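Local coordinates for protein Exo-poly-alpha-D-galacturonosidase (Thermotoga maritima, PDB 3JUR) that probably hydrolyses polygalacturonate from its chain ends, as a heat-tolerant family 28 glycoside hydrolase built on a beta-helix and assembled as a tetramer, at residues E162-K165 / K166-M170; G174-V177 / E178-V181; G268-A271 / D272-I276; K146-K149 / D150-W153; A137-E140 / H141-W145. All blocks are in the same frame, centred on the assembly; numbering follows the deposited sequence.

How the contacts relate
The five local contacts fall into two groups on the beta-helix. Contacts 1, 2 and 3 form one cluster, with centres 12 to 14 Å apart. Contact 1 is a turn of helix 161-173, and contact 2 begins where that helix ends, Met170 O lying 3.2 Å from Thr175 N. Contact 3, on the short helix 270-276, meets both: Arg180 NH1 forms a salt bridge to Asp272 OD1 at 2.8 Å, and Lys168 packs on Arg269. Contacts 4 and 5, their centres 8 Å apart, share the loop between strand 132-134 and helix 161-173, where Phe151 and Trp153 touch Trp143 and Pro144. This pair does not touch contact 1, the nearest atoms being about 7 Å away.

Contact 1 (E162-K165 / K166-M170); sequences EDVK and KLKEM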
# COMPACT_ATOMS: atom_id res chain seq x y z
N GLU D 162 -25.27 -42.36 -17.34
CA GLU D 162 -26.53 -42.64 -18.03
C GLU D 162 -27.75 -42.42 -17.13
O GLU D 162 -28.76 -41.86 -17.57
CB GLU D 162 -26.54 -44.05 -18.64
CG GLU D 162 -25.62 -44.20 -19.84
CD GLU D 162 -25.88 -43.16 -20.91
OE1 GLU D 162 -26.80 -43.37 -21.74
OE2 GLU D 162 -25.17 -42.14 -20.94
N ASP D 163 -27.65 -42.85 -15.88
CA ASP D 163 -28.72 -42.68 -14.91
C ASP D 163 -28.98 -41.21 -14.55
O ASP D 163 -30.13 -40.81 -14.39
CB ASP D 163 -28.45 -43.51 -13.65
CG ASP D 163 -28.62 -45.00 -13.90
OD1 ASP D 163 -27.71 -45.78 -13.54
OD2 ASP D 163 -29.66 -45.39 -14.48
N VAL D 164 -27.90 -40.42 -14.43
CA VAL D 164 -28.01 -38.98 -14.21
C VAL D 164 -28.75 -38.33 -15.38
O VAL D 164 -29.64 -37.51 -15.18
CB VAL D 164 -26.62 -38.31 -13.99
CG1 VAL D 164 -26.75 -36.78 -13.91
CG2 VAL D 164 -25.95 -38.84 -12.73
N LYS D 165 -28.37 -38.72 -16.60
CA LYS D 165 -29.00 -38.26 -17.83
C LYS D 165 -30.49 -38.59 -17.83
O LYS D 165 -31.32 -37.72 -18.11
CB LYS D 165 -28.29 -38.88 -19.03
CG LYS D 165 -28.84 -38.49 -20.39
CD LYS D 165 -28.13 -39.27 -21.49
CE LYS D 165 -28.77 -39.05 -22.86
NZ LYS D 165 -28.51 -37.67 -23.35
N LYS D 166 -30.82 -39.85 -17.51
CA LYS D 166 -32.21 -40.31 -17.46
C LYS D 166 -33.04 -39.59 -16.40
O LYS D 166 -34.16 -39.17 -16.67
CB LYS D 166 -32.28 -41.83 -17.24
CG LYS D 166 -31.95 -42.66 -18.48
CD LYS D 166 -32.40 -44.12 -18.35
CE LYS D 166 -31.53 -44.92 -17.37
NZ LYS D 166 -31.90 -46.36 -17.39
N LEU D 167 -32.47 -39.46 -15.20
CA LEU D 167 -33.13 -38.77 -14.09
C LEU D 167 -33.50 -37.32 -14.43
O LEU D 167 -34.60 -36.86 -14.09
CB LEU D 167 -32.25 -38.83 -12.82
CG LEU D 167 -32.77 -38.16 -11.54
CD1 LEU D 167 -34.06 -38.81 -11.04
CD2 LEU D 167 -31.71 -38.19 -10.44
N LYS D 168 -32.59 -36.61 -15.09
CA LYS D 168 -32.85 -35.22 -15.50
C LYS D 168 -34.00 -35.15 -16.50
O LYS D 168 -34.89 -34.31 -16.38
CB LYS D 168 -31.59 -34.58 -16.09
CG LYS D 168 -30.50 -34.27 -15.06
CD LYS D 168 -29.23 -33.77 -15.74
CE LYS D 168 -28.17 -33.36 -14.72
NZ LYS D 168 -26.82 -33.31 -15.34
N GLU D 169 -33.97 -36.04 -17.49
CA GLU D 169 -35.03 -36.12 -18.50
C GLU D 169 -36.40 -36.41 -17.91
O GLU D 169 -37.39 -35.79 -18.31
CB GLU D 169 -34.66 -37.13 -19.59
CG GLU D 169 -33.91 -36.50 -20.75
CD GLU D 169 -33.04 -37.49 -21.51
OE1 GLU D 169 -33.53 -38.58 -21.87
OE2 GLU D 169 -31.86 -37.15 -21.76
N MET D 170 -36.46 -37.32 -16.94
CA MET D 170 -37.69 -37.63 -16.22
C MET D 170 -38.26 -36.41 -15.50
O MET D 170 -39.45 -36.13 -15.58
CB MET D 170 -37.46 -38.76 -15.21
CG MET D 170 -37.30 -40.14 -15.83
SD MET D 170 -36.59 -41.31 -14.64
CE MET D 170 -36.93 -42.86 -15.49
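Lys165 and Glu169, one turn apart on helix 161-173, cross obliquely, whereas two other pairs along the same helix lie side by side. The lysine sets out with CG anti to its backbone N (chi1 -180°), stays extended to CE and bends at the end, so that Glu169 OE2 faces CG at 3.6 Å and NZ only at 3.7 Å, a long salt bridge. Asp163 and Lys166 instead run alongside each other and point the same way. Here OD2 meets the methylene CE at 3.5 Å and NZ at 3.8 Å, again a long pair; the carboxylate's hydrogen bonds go outside the helix, OD2 to His186 ND1 and OD1 to the backbone N of Tyr187. Val164 and Lys168 are likewise side by side, Val164 CG1 resting 3.8 Å from both CE and NZ of the lysine. Beneath them run the i to i+4 bonds, from Lys166 N to Glu162 O (2.9 Å) through to Glu169 N to Lys165 O (3.2 Å). Leu167 packs inward against Phe105, Ile108 and Leu110, on the hairpin of strands 103-105 and 108-112, and Asp163 ties the helix to the loop at His186 and Tyr187. The lysine-glutamate pair lies on the outer side, where an ion pair of this length probably adds only modest stability.

Contact 2 (G174-V177 / E178-V181); sequences GTPV and EERV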
# COMPACT_ATOMS: atom_id res chain seq x y z
N GLY D 174 -41.97 -34.20 -16.11
CA GLY D 174 -42.97 -34.07 -15.07
C GLY D 174 -43.34 -35.44 -14.53
O GLY D 174 -44.32 -35.57 -13.80
N THR D 175 -42.56 -36.45 -14.90
CA THR D 175 -42.73 -37.82 -14.40
C THR D 175 -42.83 -37.80 -12.87
O THR D 175 -41.91 -37.32 -12.20
CB THR D 175 -41.54 -38.74 -14.80
OG1 THR D 175 -41.32 -38.66 -16.22
CG2 THR D 175 -41.80 -40.19 -14.42
N PRO D 176 -43.95 -38.30 -12.31
CA PRO D 176 -44.09 -38.35 -10.86
C PRO D 176 -42.91 -39.05 -10.19
O PRO D 176 -42.33 -39.97 -10.78
CB PRO D 176 -45.37 -39.16 -10.66
CG PRO D 176 -46.17 -38.87 -11.89
CD PRO D 176 -45.16 -38.79 -13.00
N VAL D 177 -42.57 -38.62 -8.98
CA VAL D 177 -41.44 -39.16 -8.22
C VAL D 177 -41.56 -40.68 -8.01
O VAL D 177 -40.57 -41.40 -8.12
CB VAL D 177 -41.27 -38.44 -6.86
CG1 VAL D 177 -39.94 -38.83 -6.21
CG2 VAL D 177 -41.35 -36.93 -7.03
N GLU D 178 -42.78 -41.14 -7.73
CA GLU D 178 -43.08 -42.56 -7.48
C GLU D 178 -42.68 -43.44 -8.66
O GLU D 178 -42.53 -44.65 -8.51
CB GLU D 178 -44.57 -42.76 -7.18
CG GLU D 178 -45.09 -42.10 -5.89
CD GLU D 178 -45.26 -40.58 -6.00
OE1 GLU D 178 -45.36 -39.92 -4.95
OE2 GLU D 178 -45.29 -40.04 -7.13
N GLU D 179 -42.51 -42.83 -9.83
CA GLU D 179 -42.18 -43.55 -11.05
C GLU D 179 -40.70 -43.40 -11.45
O GLU D 179 -40.26 -43.93 -12.46
CB GLU D 179 -43.11 -43.12 -12.19
CG GLU D 179 -44.58 -43.41 -11.91
CD GLU D 179 -45.52 -42.90 -13.00
OE1 GLU D 179 -45.04 -42.44 -14.06
OE2 GLU D 179 -46.74 -42.97 -12.78
N ARG D 180 -39.95 -42.68 -10.62
CA ARG D 180 -38.51 -42.50 -10.83
C ARG D 180 -37.76 -43.51 -9.97
O ARG D 180 -37.17 -43.15 -8.94
CB ARG D 180 -38.08 -41.08 -10.47
CG ARG D 180 -38.79 -39.99 -11.25
CD ARG D 180 -38.26 -38.63 -10.85
NE ARG D 180 -39.18 -37.55 -11.22
CZ ARG D 180 -39.12 -36.32 -10.72
NH1 ARG D 180 -38.19 -35.99 -9.83
NH2 ARG D 180 -40.01 -35.41 -11.11
N VAL D 181 -37.78 -44.77 -10.39
CA VAL D 181 -37.24 -45.87 -9.59
C VAL D 181 -35.88 -46.30 -10.13
O VAL D 181 -35.75 -46.69 -11.29
CB VAL D 181 -38.22 -47.07 -9.54
CG1 VAL D 181 -37.65 -48.21 -8.68
CG2 VAL D 181 -39.57 -46.63 -9.01
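Arg180 spreads its guanidinium across Val177, whose CG2 lies 4.3 Å from the plane and over its centre, while NE and NH2 reach round to the carbonyl of Thr175. Both nitrogens hold that one oxygen: Thr175 O is 2.9 Å from NE and 2.9 Å from NH2, a side-on grip in which the oxygen is tilted slightly from the guanidinium plane and each N-H is bent, the angles being 139° and 136°. The NH2 donor approaches nearly along the C=O axis. An extended run from CG to NE carries the group back over the turn, with CG passing 3.6 Å from Pro176 O. The turn itself is closed by Glu179 N to Pro176 O (3.0 Å) and Arg180 N to Val177 O (2.9 Å), both donors standing above the carbonyl planes, as in a 3-10 turn. On the outer side Glu179 and Pro176 lie side by side, with OE1 3.8 Å from CD of the proline, and Thr175 CG2 packs on Glu179 CB. Gly174, at positive phi, is the C-prime residue of the Schellman motif that ends helix 161-173, so the turn follows directly on that helix. The remaining terminal nitrogen, NH1, makes a salt bridge with Asp272. A single buried arginine therefore ties the turn to strand 108-112 and to helix 270-276, its charge probably balanced mainly by Asp272, with NE and NH2 on Thr175 O and NH1 also on Glu109 O.

Contact 3 (G268-A271 / D272-I276); sequences GRDA and DGRRI
Gly268 and Gly273 bring their backbones together where the chain enters helix 270-276, a short helix that follows a strand of the beta-helix; their CA atoms are 3.9 Å apart. Both lack a CB, which allows this close backbone approach. Gly268 and Asp270 both have positive phi, and this kink leads into the bonds Gly273 N to Arg269 O, with the donor well above the carbonyl plane, and Arg274 N to Asp270 O at 3.0 Å. Arg275 N follows, bonded to Ala271 O at 2.8 Å. A water is wedged into the opening turn, donating a hydrogen bond to Arg269 O (2.8 Å) and accepting one from Asp272 N (2.7 Å). Among the side chains, Arg274 folds back over the start of the helix. A bend at chi3 (-130°) lays its guanidinium against the backbone, Asp270 C sitting 3.5 Å above the plane toward the rim, though the position of NH2 is less certain; Tyr369 adds a cation-pi contact. Asp270 itself makes its salt bridge with Arg334. Asp272 OD2 takes Glu109 N. Arg275 swings back at chi3 to the same carboxylate, sharing OD1 with Arg180, and its other salt-bridge partner is Glu109. Its NH2 meets Asp272 OD1 at 3.1 Å from above the carboxylate plane, while the oxygen lies in the guanidinium plane.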
# COMPACT_ATOMS: atom_id res chain seq x y z
N GLY D 268 -32.68 -27.82 -4.71
CA GLY D 268 -33.21 -28.52 -5.87
C GLY D 268 -32.67 -28.00 -7.19
O GLY D 268 -32.18 -26.87 -7.29
N ARG D 269 -32.77 -28.84 -8.21
CA ARG D 269 -32.18 -28.57 -9.51
C ARG D 269 -33.27 -28.46 -10.58
O ARG D 269 -34.17 -29.30 -10.65
CB ARG D 269 -31.21 -29.70 -9.86
CG ARG D 269 -30.56 -29.62 -11.24
CD ARG D 269 -29.78 -30.89 -11.55
NE ARG D 269 -28.56 -30.98 -10.75
CZ ARG D 269 -27.32 -30.83 -11.23
NH1 ARG D 269 -26.27 -30.92 -10.41
NH2 ARG D 269 -27.13 -30.58 -12.52
N ASP D 270 -33.18 -27.41 -11.39
CA ASP D 270 -34.02 -27.24 -12.58
C ASP D 270 -35.52 -27.45 -12.32
O ASP D 270 -36.02 -27.03 -11.27
CB ASP D 270 -33.49 -28.11 -13.74
CG ASP D 270 -32.01 -27.83 -14.06
OD1 ASP D 270 -31.47 -26.78 -13.65
OD2 ASP D 270 -31.38 -28.67 -14.74
N ALA D 271 -36.22 -28.09 -13.25
CA ALA D 271 -37.67 -28.27 -13.14
C ALA D 271 -38.14 -28.82 -11.78
O ALA D 271 -39.11 -28.30 -11.22
CB ALA D 271 -38.21 -29.13 -14.29
N ASP D 272 -37.45 -29.83 -11.27
CA ASP D 272 -37.81 -30.45 -9.98
C ASP D 272 -37.68 -29.46 -8.82
O ASP D 272 -38.53 -29.43 -7.93
CB ASP D 272 -36.94 -31.68 -9.72
CG ASP D 272 -37.68 -32.78 -8.98
OD1 ASP D 272 -38.68 -33.29 -9.53
OD2 ASP D 272 -37.25 -33.15 -7.87
N GLY D 273 -36.62 -28.66 -8.86
CA GLY D 273 -36.41 -27.59 -7.88
C GLY D 273 -37.46 -26.50 -7.94
O GLY D 273 -37.90 -26.00 -6.90
N ARG D 274 -37.86 -26.12 -9.15
CA ARG D 274 -38.94 -25.14 -9.34
C ARG D 274 -40.31 -25.67 -8.94
O ARG D 274 -41.12 -24.93 -8.40
CB ARG D 274 -39.00 -24.63 -10.78
CG ARG D 274 -37.94 -23.64 -11.13
CD ARG D 274 -37.96 -23.33 -12.61
NE ARG D 274 -36.61 -23.46 -13.12
CZ ARG D 274 -36.23 -24.33 -14.05
NH1 ARG D 274 -37.10 -25.14 -14.63
NH2 ARG D 274 -34.95 -24.37 -14.40
N ARG D 275 -40.56 -26.95 -9.23
CA ARG D 275 -41.81 -27.62 -8.86
C ARG D 275 -42.04 -27.57 -7.35
O ARG D 275 -43.09 -27.12 -6.89
CB ARG D 275 -41.85 -29.07 -9.37
CG ARG D 275 -43.06 -29.90 -8.89
CD ARG D 275 -42.97 -31.38 -9.27
NE ARG D 275 -41.79 -32.05 -8.70
CZ ARG D 275 -41.78 -32.71 -7.54
NH1 ARG D 275 -42.89 -32.80 -6.81
NH2 ARG D 275 -40.67 -33.29 -7.12
N ILE D 276 -41.04 -28.02 -6.58
CA ILE D 276 -41.12 -28.03 -5.12
C ILE D 276 -41.12 -26.60 -4.58
O ILE D 276 -41.88 -26.28 -3.66
CB ILE D 276 -39.98 -28.90 -4.50
CG1 ILE D 276 -40.17 -30.36 -4.90
CG2 ILE D 276 -39.95 -28.77 -2.97
CD1 ILE D 276 -38.91 -31.18 -4.89
O HOH W 1 -35.38 -31.22 -12.34

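Contact 4 (K146-K149 / D150-W153); sequences KGKK and DFGW
Trp153 folds back onto Gly147 and Lys148 to close a surface loop whose backbone forms two overlapping type I turns, with Gly152 at positive phi just before the tryptophan. Trp153 CB lies 3.3 Å from Lys148 O. Trp153 CG is anti to the backbone N (chi1 -174°), and this carries the indole over the glycine: CG is 3.5 Å from Gly147 CA, and the same CA stands 3.8 Å from the centroid of the five-membered ring, 23° off its normal, a CH-pi contact over the face. CD2 and CE3 continue beneath Gly147 O, which is 3.5 Å from CE3, and the edge at CE3 also meets CG of Lys149, whose side chain passes slantwise. On the other side of the indole, NE1 bonds Leu157 O, which holds the ring to the following part of the loop. The turns rest on two carbonyls. Lys148 O receives Phe151 N and, from the opposite face of its plane, Trp153 N in a six-to-one bond, while Lys149 O receives Gly152 N at 3.1 Å. Lys148 and Phe151 run side by side, the lysine CD reaching the edge of the phenyl ring, and Phe151 also touches Pro236. Lys149 CA points its hydrogen at Trp153 O, 3.5 Å away. At the outer corner a water donates to Asp150 OD1 at 2.6 Å and accepts only a weak bond from Lys149 N.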
# COMPACT_ATOMS: atom_id res chain seq x y z
N LYS D 146 -18.80 -43.12 -9.72
CA LYS D 146 -18.61 -41.76 -10.23
C LYS D 146 -18.11 -41.72 -11.68
O LYS D 146 -18.53 -40.87 -12.47
CB LYS D 146 -17.66 -40.97 -9.31
CG LYS D 146 -17.24 -39.58 -9.82
CD LYS D 146 -18.44 -38.64 -10.01
CE LYS D 146 -18.03 -37.37 -10.76
NZ LYS D 146 -19.22 -36.53 -11.10
N GLY D 147 -17.22 -42.65 -12.03
CA GLY D 147 -16.69 -42.75 -13.39
C GLY D 147 -15.28 -42.20 -13.55
O GLY D 147 -14.80 -42.04 -14.67
N LYS D 148 -14.62 -41.91 -12.42
CA LYS D 148 -13.25 -41.39 -12.42
C LYS D 148 -12.23 -42.47 -12.07
O LYS D 148 -12.41 -43.20 -11.09
CB LYS D 148 -13.13 -40.24 -11.42
CG LYS D 148 -13.56 -38.89 -11.96
CD LYS D 148 -13.36 -37.82 -10.90
CE LYS D 148 -13.42 -36.43 -11.50
NZ LYS D 148 -13.37 -35.42 -10.41
N LYS D 149 -11.15 -42.55 -12.86
CA LYS D 149 -10.12 -43.59 -12.70
C LYS D 149 -9.33 -43.50 -11.40
O LYS D 149 -9.05 -44.52 -10.77
CB LYS D 149 -9.15 -43.60 -13.89
CG LYS D 149 -9.82 -43.86 -15.24
CD LYS D 149 -8.82 -44.37 -16.27
CE LYS D 149 -9.42 -44.32 -17.67
NZ LYS D 149 -8.48 -44.84 -18.71
N ASP D 150 -8.97 -42.29 -10.99
CA ASP D 150 -8.27 -42.08 -9.72
C ASP D 150 -9.12 -42.46 -8.50
O ASP D 150 -8.60 -42.58 -7.39
CB ASP D 150 -7.74 -40.65 -9.60
CG ASP D 150 -8.55 -39.65 -10.40
OD1 ASP D 150 -8.47 -39.71 -11.65
OD2 ASP D 150 -9.25 -38.81 -9.79
N PHE D 151 -10.42 -42.68 -8.72
CA PHE D 151 -11.32 -43.14 -7.66
C PHE D 151 -11.90 -44.54 -7.92
O PHE D 151 -13.01 -44.86 -7.47
CB PHE D 151 -12.41 -42.10 -7.38
CG PHE D 151 -11.89 -40.82 -6.75
CD1 PHE D 151 -11.33 -40.84 -5.47
CD2 PHE D 151 -11.94 -39.62 -7.44
CE1 PHE D 151 -10.84 -39.68 -4.89
CE2 PHE D 151 -11.46 -38.44 -6.87
CZ PHE D 151 -10.91 -38.47 -5.59
N GLY D 152 -11.15 -45.36 -8.64
CA GLY D 152 -11.46 -46.78 -8.75
C GLY D 152 -12.21 -47.25 -9.97
O GLY D 152 -12.29 -48.45 -10.21
N TRP D 153 -12.78 -46.31 -10.74
CA TRP D 153 -13.49 -46.67 -11.97
C TRP D 153 -12.54 -47.28 -12.99
O TRP D 153 -11.44 -46.76 -13.21
CB TRP D 153 -14.22 -45.48 -12.60
CG TRP D 153 -15.08 -45.87 -13.80
CD1 TRP D 153 -16.30 -46.48 -13.76
CD2 TRP D 153 -14.76 -45.70 -15.19
NE1 TRP D 153 -16.77 -46.69 -15.04
CE2 TRP D 153 -15.84 -46.22 -15.94
CE3 TRP D 153 -13.67 -45.16 -15.88
CZ2 TRP D 153 -15.87 -46.22 -17.34
CZ3 TRP D 153 -13.69 -45.15 -17.28
CH2 TRP D 153 -14.79 -45.68 -17.99
O HOH W 2 -10.41 -39.30 -13.28

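Contact 5 (A137-E140 / H141-W145); sequences ADNE and HWWPW
Asp138 and His141 lie alongside each other in a tight loop, pointing the same way, and polar bonds link them. His141 ND1 donates to Asp138 OD1 at 2.8 Å, on the syn side of the carboxylate and close to the ring plane; the two flat groups stand 40° apart. Asp138 swings CG between its backbone N and carbonyl carbon (chi1 55°), which turns OD1 back to accept Glu140 N at 2.9 Å as well, from above the carboxylate plane: an Asx turn. Main-chain bonds join the same residues, with Asp138 N meeting His141 O at 3.1 Å, in the carbonyl plane and on a lone pair, and His141 N reaching Asp138 O. His141 O also takes Trp143 N. The aromatic contacts lie on the other side of the loop. Trp143 spreads a face under residues 137 and 138: Asp138 CA is 3.8 Å from the centroid of its six-membered ring in a CH-pi contact, and Ala137 CB sits 3.4 Å from NE1. That methyl also meets the edge of Trp142 at CD1. Asn139 OD1 comes to the Trp143 edge in the ring plane, 3.5 Å from CE3. Pro144 closes the end, its CG 3.2 Å from Asn139 O. The tryptophans join the loop to other parts of the same chain, Trp143 NE1 bonding Ser211 O and Trp142 meeting Tyr97 edge-to-face. Within it, Glu140 N and His141 ND1 share Asp138 OD1, and together they fix the rotation of the carboxylate.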
# COMPACT_ATOMS: atom_id res chain seq x y z
N ALA D 137 -16.76 -46.50 2.17
CA ALA D 137 -16.48 -46.19 0.77
C ALA D 137 -14.98 -46.06 0.54
O ALA D 137 -14.24 -45.54 1.38
CB ALA D 137 -17.20 -44.92 0.35
N ASP D 138 -14.54 -46.54 -0.61
CA ASP D 138 -13.14 -46.45 -1.03
C ASP D 138 -13.10 -46.69 -2.55
O ASP D 138 -14.14 -46.66 -3.20
CB ASP D 138 -12.26 -47.44 -0.26
CG ASP D 138 -12.75 -48.88 -0.35
OD1 ASP D 138 -13.53 -49.20 -1.28
OD2 ASP D 138 -12.36 -49.70 0.50
N ASN D 139 -11.91 -46.92 -3.09
CA ASN D 139 -11.75 -47.16 -4.53
C ASN D 139 -12.36 -48.46 -5.03
O ASN D 139 -12.44 -48.69 -6.24
CB ASN D 139 -10.27 -47.09 -4.93
CG ASN D 139 -9.70 -45.68 -4.80
OD1 ASN D 139 -10.42 -44.72 -4.52
ND2 ASN D 139 -8.40 -45.57 -5.00
N GLU D 140 -12.80 -49.32 -4.11
CA GLU D 140 -13.44 -50.59 -4.46
C GLU D 140 -14.94 -50.57 -4.14
O GLU D 140 -15.68 -51.45 -4.58
CB GLU D 140 -12.77 -51.76 -3.73
CG GLU D 140 -11.34 -51.50 -3.25
CD GLU D 140 -10.30 -51.65 -4.34
OE1 GLU D 140 -10.22 -52.73 -4.95
OE2 GLU D 140 -9.55 -50.68 -4.57
N HIS D 141 -15.39 -49.57 -3.39
CA HIS D 141 -16.77 -49.51 -2.91
C HIS D 141 -17.42 -48.13 -3.07
O HIS D 141 -16.89 -47.12 -2.58
CB HIS D 141 -16.86 -50.00 -1.46
CG HIS D 141 -16.28 -51.37 -1.26
ND1 HIS D 141 -14.95 -51.57 -0.92
CD2 HIS D 141 -16.83 -52.60 -1.37
CE1 HIS D 141 -14.72 -52.87 -0.81
NE2 HIS D 141 -15.84 -53.52 -1.08
N TRP D 142 -18.56 -48.11 -3.75
CA TRP D 142 -19.32 -46.88 -4.07
C TRP D 142 -18.63 -45.90 -5.03
O TRP D 142 -19.23 -45.48 -6.02
CB TRP D 142 -19.75 -46.13 -2.80
CG TRP D 142 -20.62 -46.91 -1.85
CD1 TRP D 142 -20.28 -47.31 -0.59
CD2 TRP D 142 -21.97 -47.35 -2.06
NE1 TRP D 142 -21.33 -47.98 -0.01
CE2 TRP D 142 -22.38 -48.02 -0.89
CE3 TRP D 142 -22.86 -47.25 -3.14
CZ2 TRP D 142 -23.65 -48.59 -0.76
CZ3 TRP D 142 -24.13 -47.82 -3.00
CH2 TRP D 142 -24.51 -48.48 -1.82
N TRP D 143 -17.38 -45.52 -4.74
CA TRP D 143 -16.69 -44.46 -5.50
C TRP D 143 -16.48 -44.75 -7.00
O TRP D 143 -16.58 -43.82 -7.81
CB TRP D 143 -15.35 -44.06 -4.85
CG TRP D 143 -15.45 -43.38 -3.50
CD1 TRP D 143 -16.58 -42.90 -2.91
CD2 TRP D 143 -14.37 -43.09 -2.61
NE1 TRP D 143 -16.28 -42.34 -1.69
CE2 TRP D 143 -14.93 -42.44 -1.48
CE3 TRP D 143 -12.99 -43.30 -2.65
CZ2 TRP D 143 -14.15 -42.01 -0.40
CZ3 TRP D 143 -12.21 -42.88 -1.57
CH2 TRP D 143 -12.80 -42.24 -0.46
N PRO D 144 -16.20 -46.02 -7.37
CA PRO D 144 -16.10 -46.31 -8.81
C PRO D 144 -17.33 -45.88 -9.62
O PRO D 144 -17.21 -45.62 -10.82
CB PRO D 144 -15.94 -47.82 -8.85
CG PRO D 144 -15.24 -48.14 -7.59
CD PRO D 144 -15.75 -47.17 -6.56
N TRP D 145 -18.49 -45.77 -8.97
CA TRP D 145 -19.72 -45.38 -9.66
C TRP D 145 -19.68 -43.97 -10.25
O TRP D 145 -20.44 -43.67 -11.18
CB TRP D 145 -20.94 -45.56 -8.74
CG TRP D 145 -21.29 -47.00 -8.47
CD1 TRP D 145 -20.55 -48.11 -8.79
CD2 TRP D 145 -22.46 -47.48 -7.79
NE1 TRP D 145 -21.20 -49.25 -8.36
CE2 TRP D 145 -22.37 -48.90 -7.74
CE3 TRP D 145 -23.58 -46.85 -7.21
CZ2 TRP D 145 -23.35 -49.69 -7.15
CZ3 TRP D 145 -24.56 -47.65 -6.62
CH2 TRP D 145 -24.44 -49.06 -6.60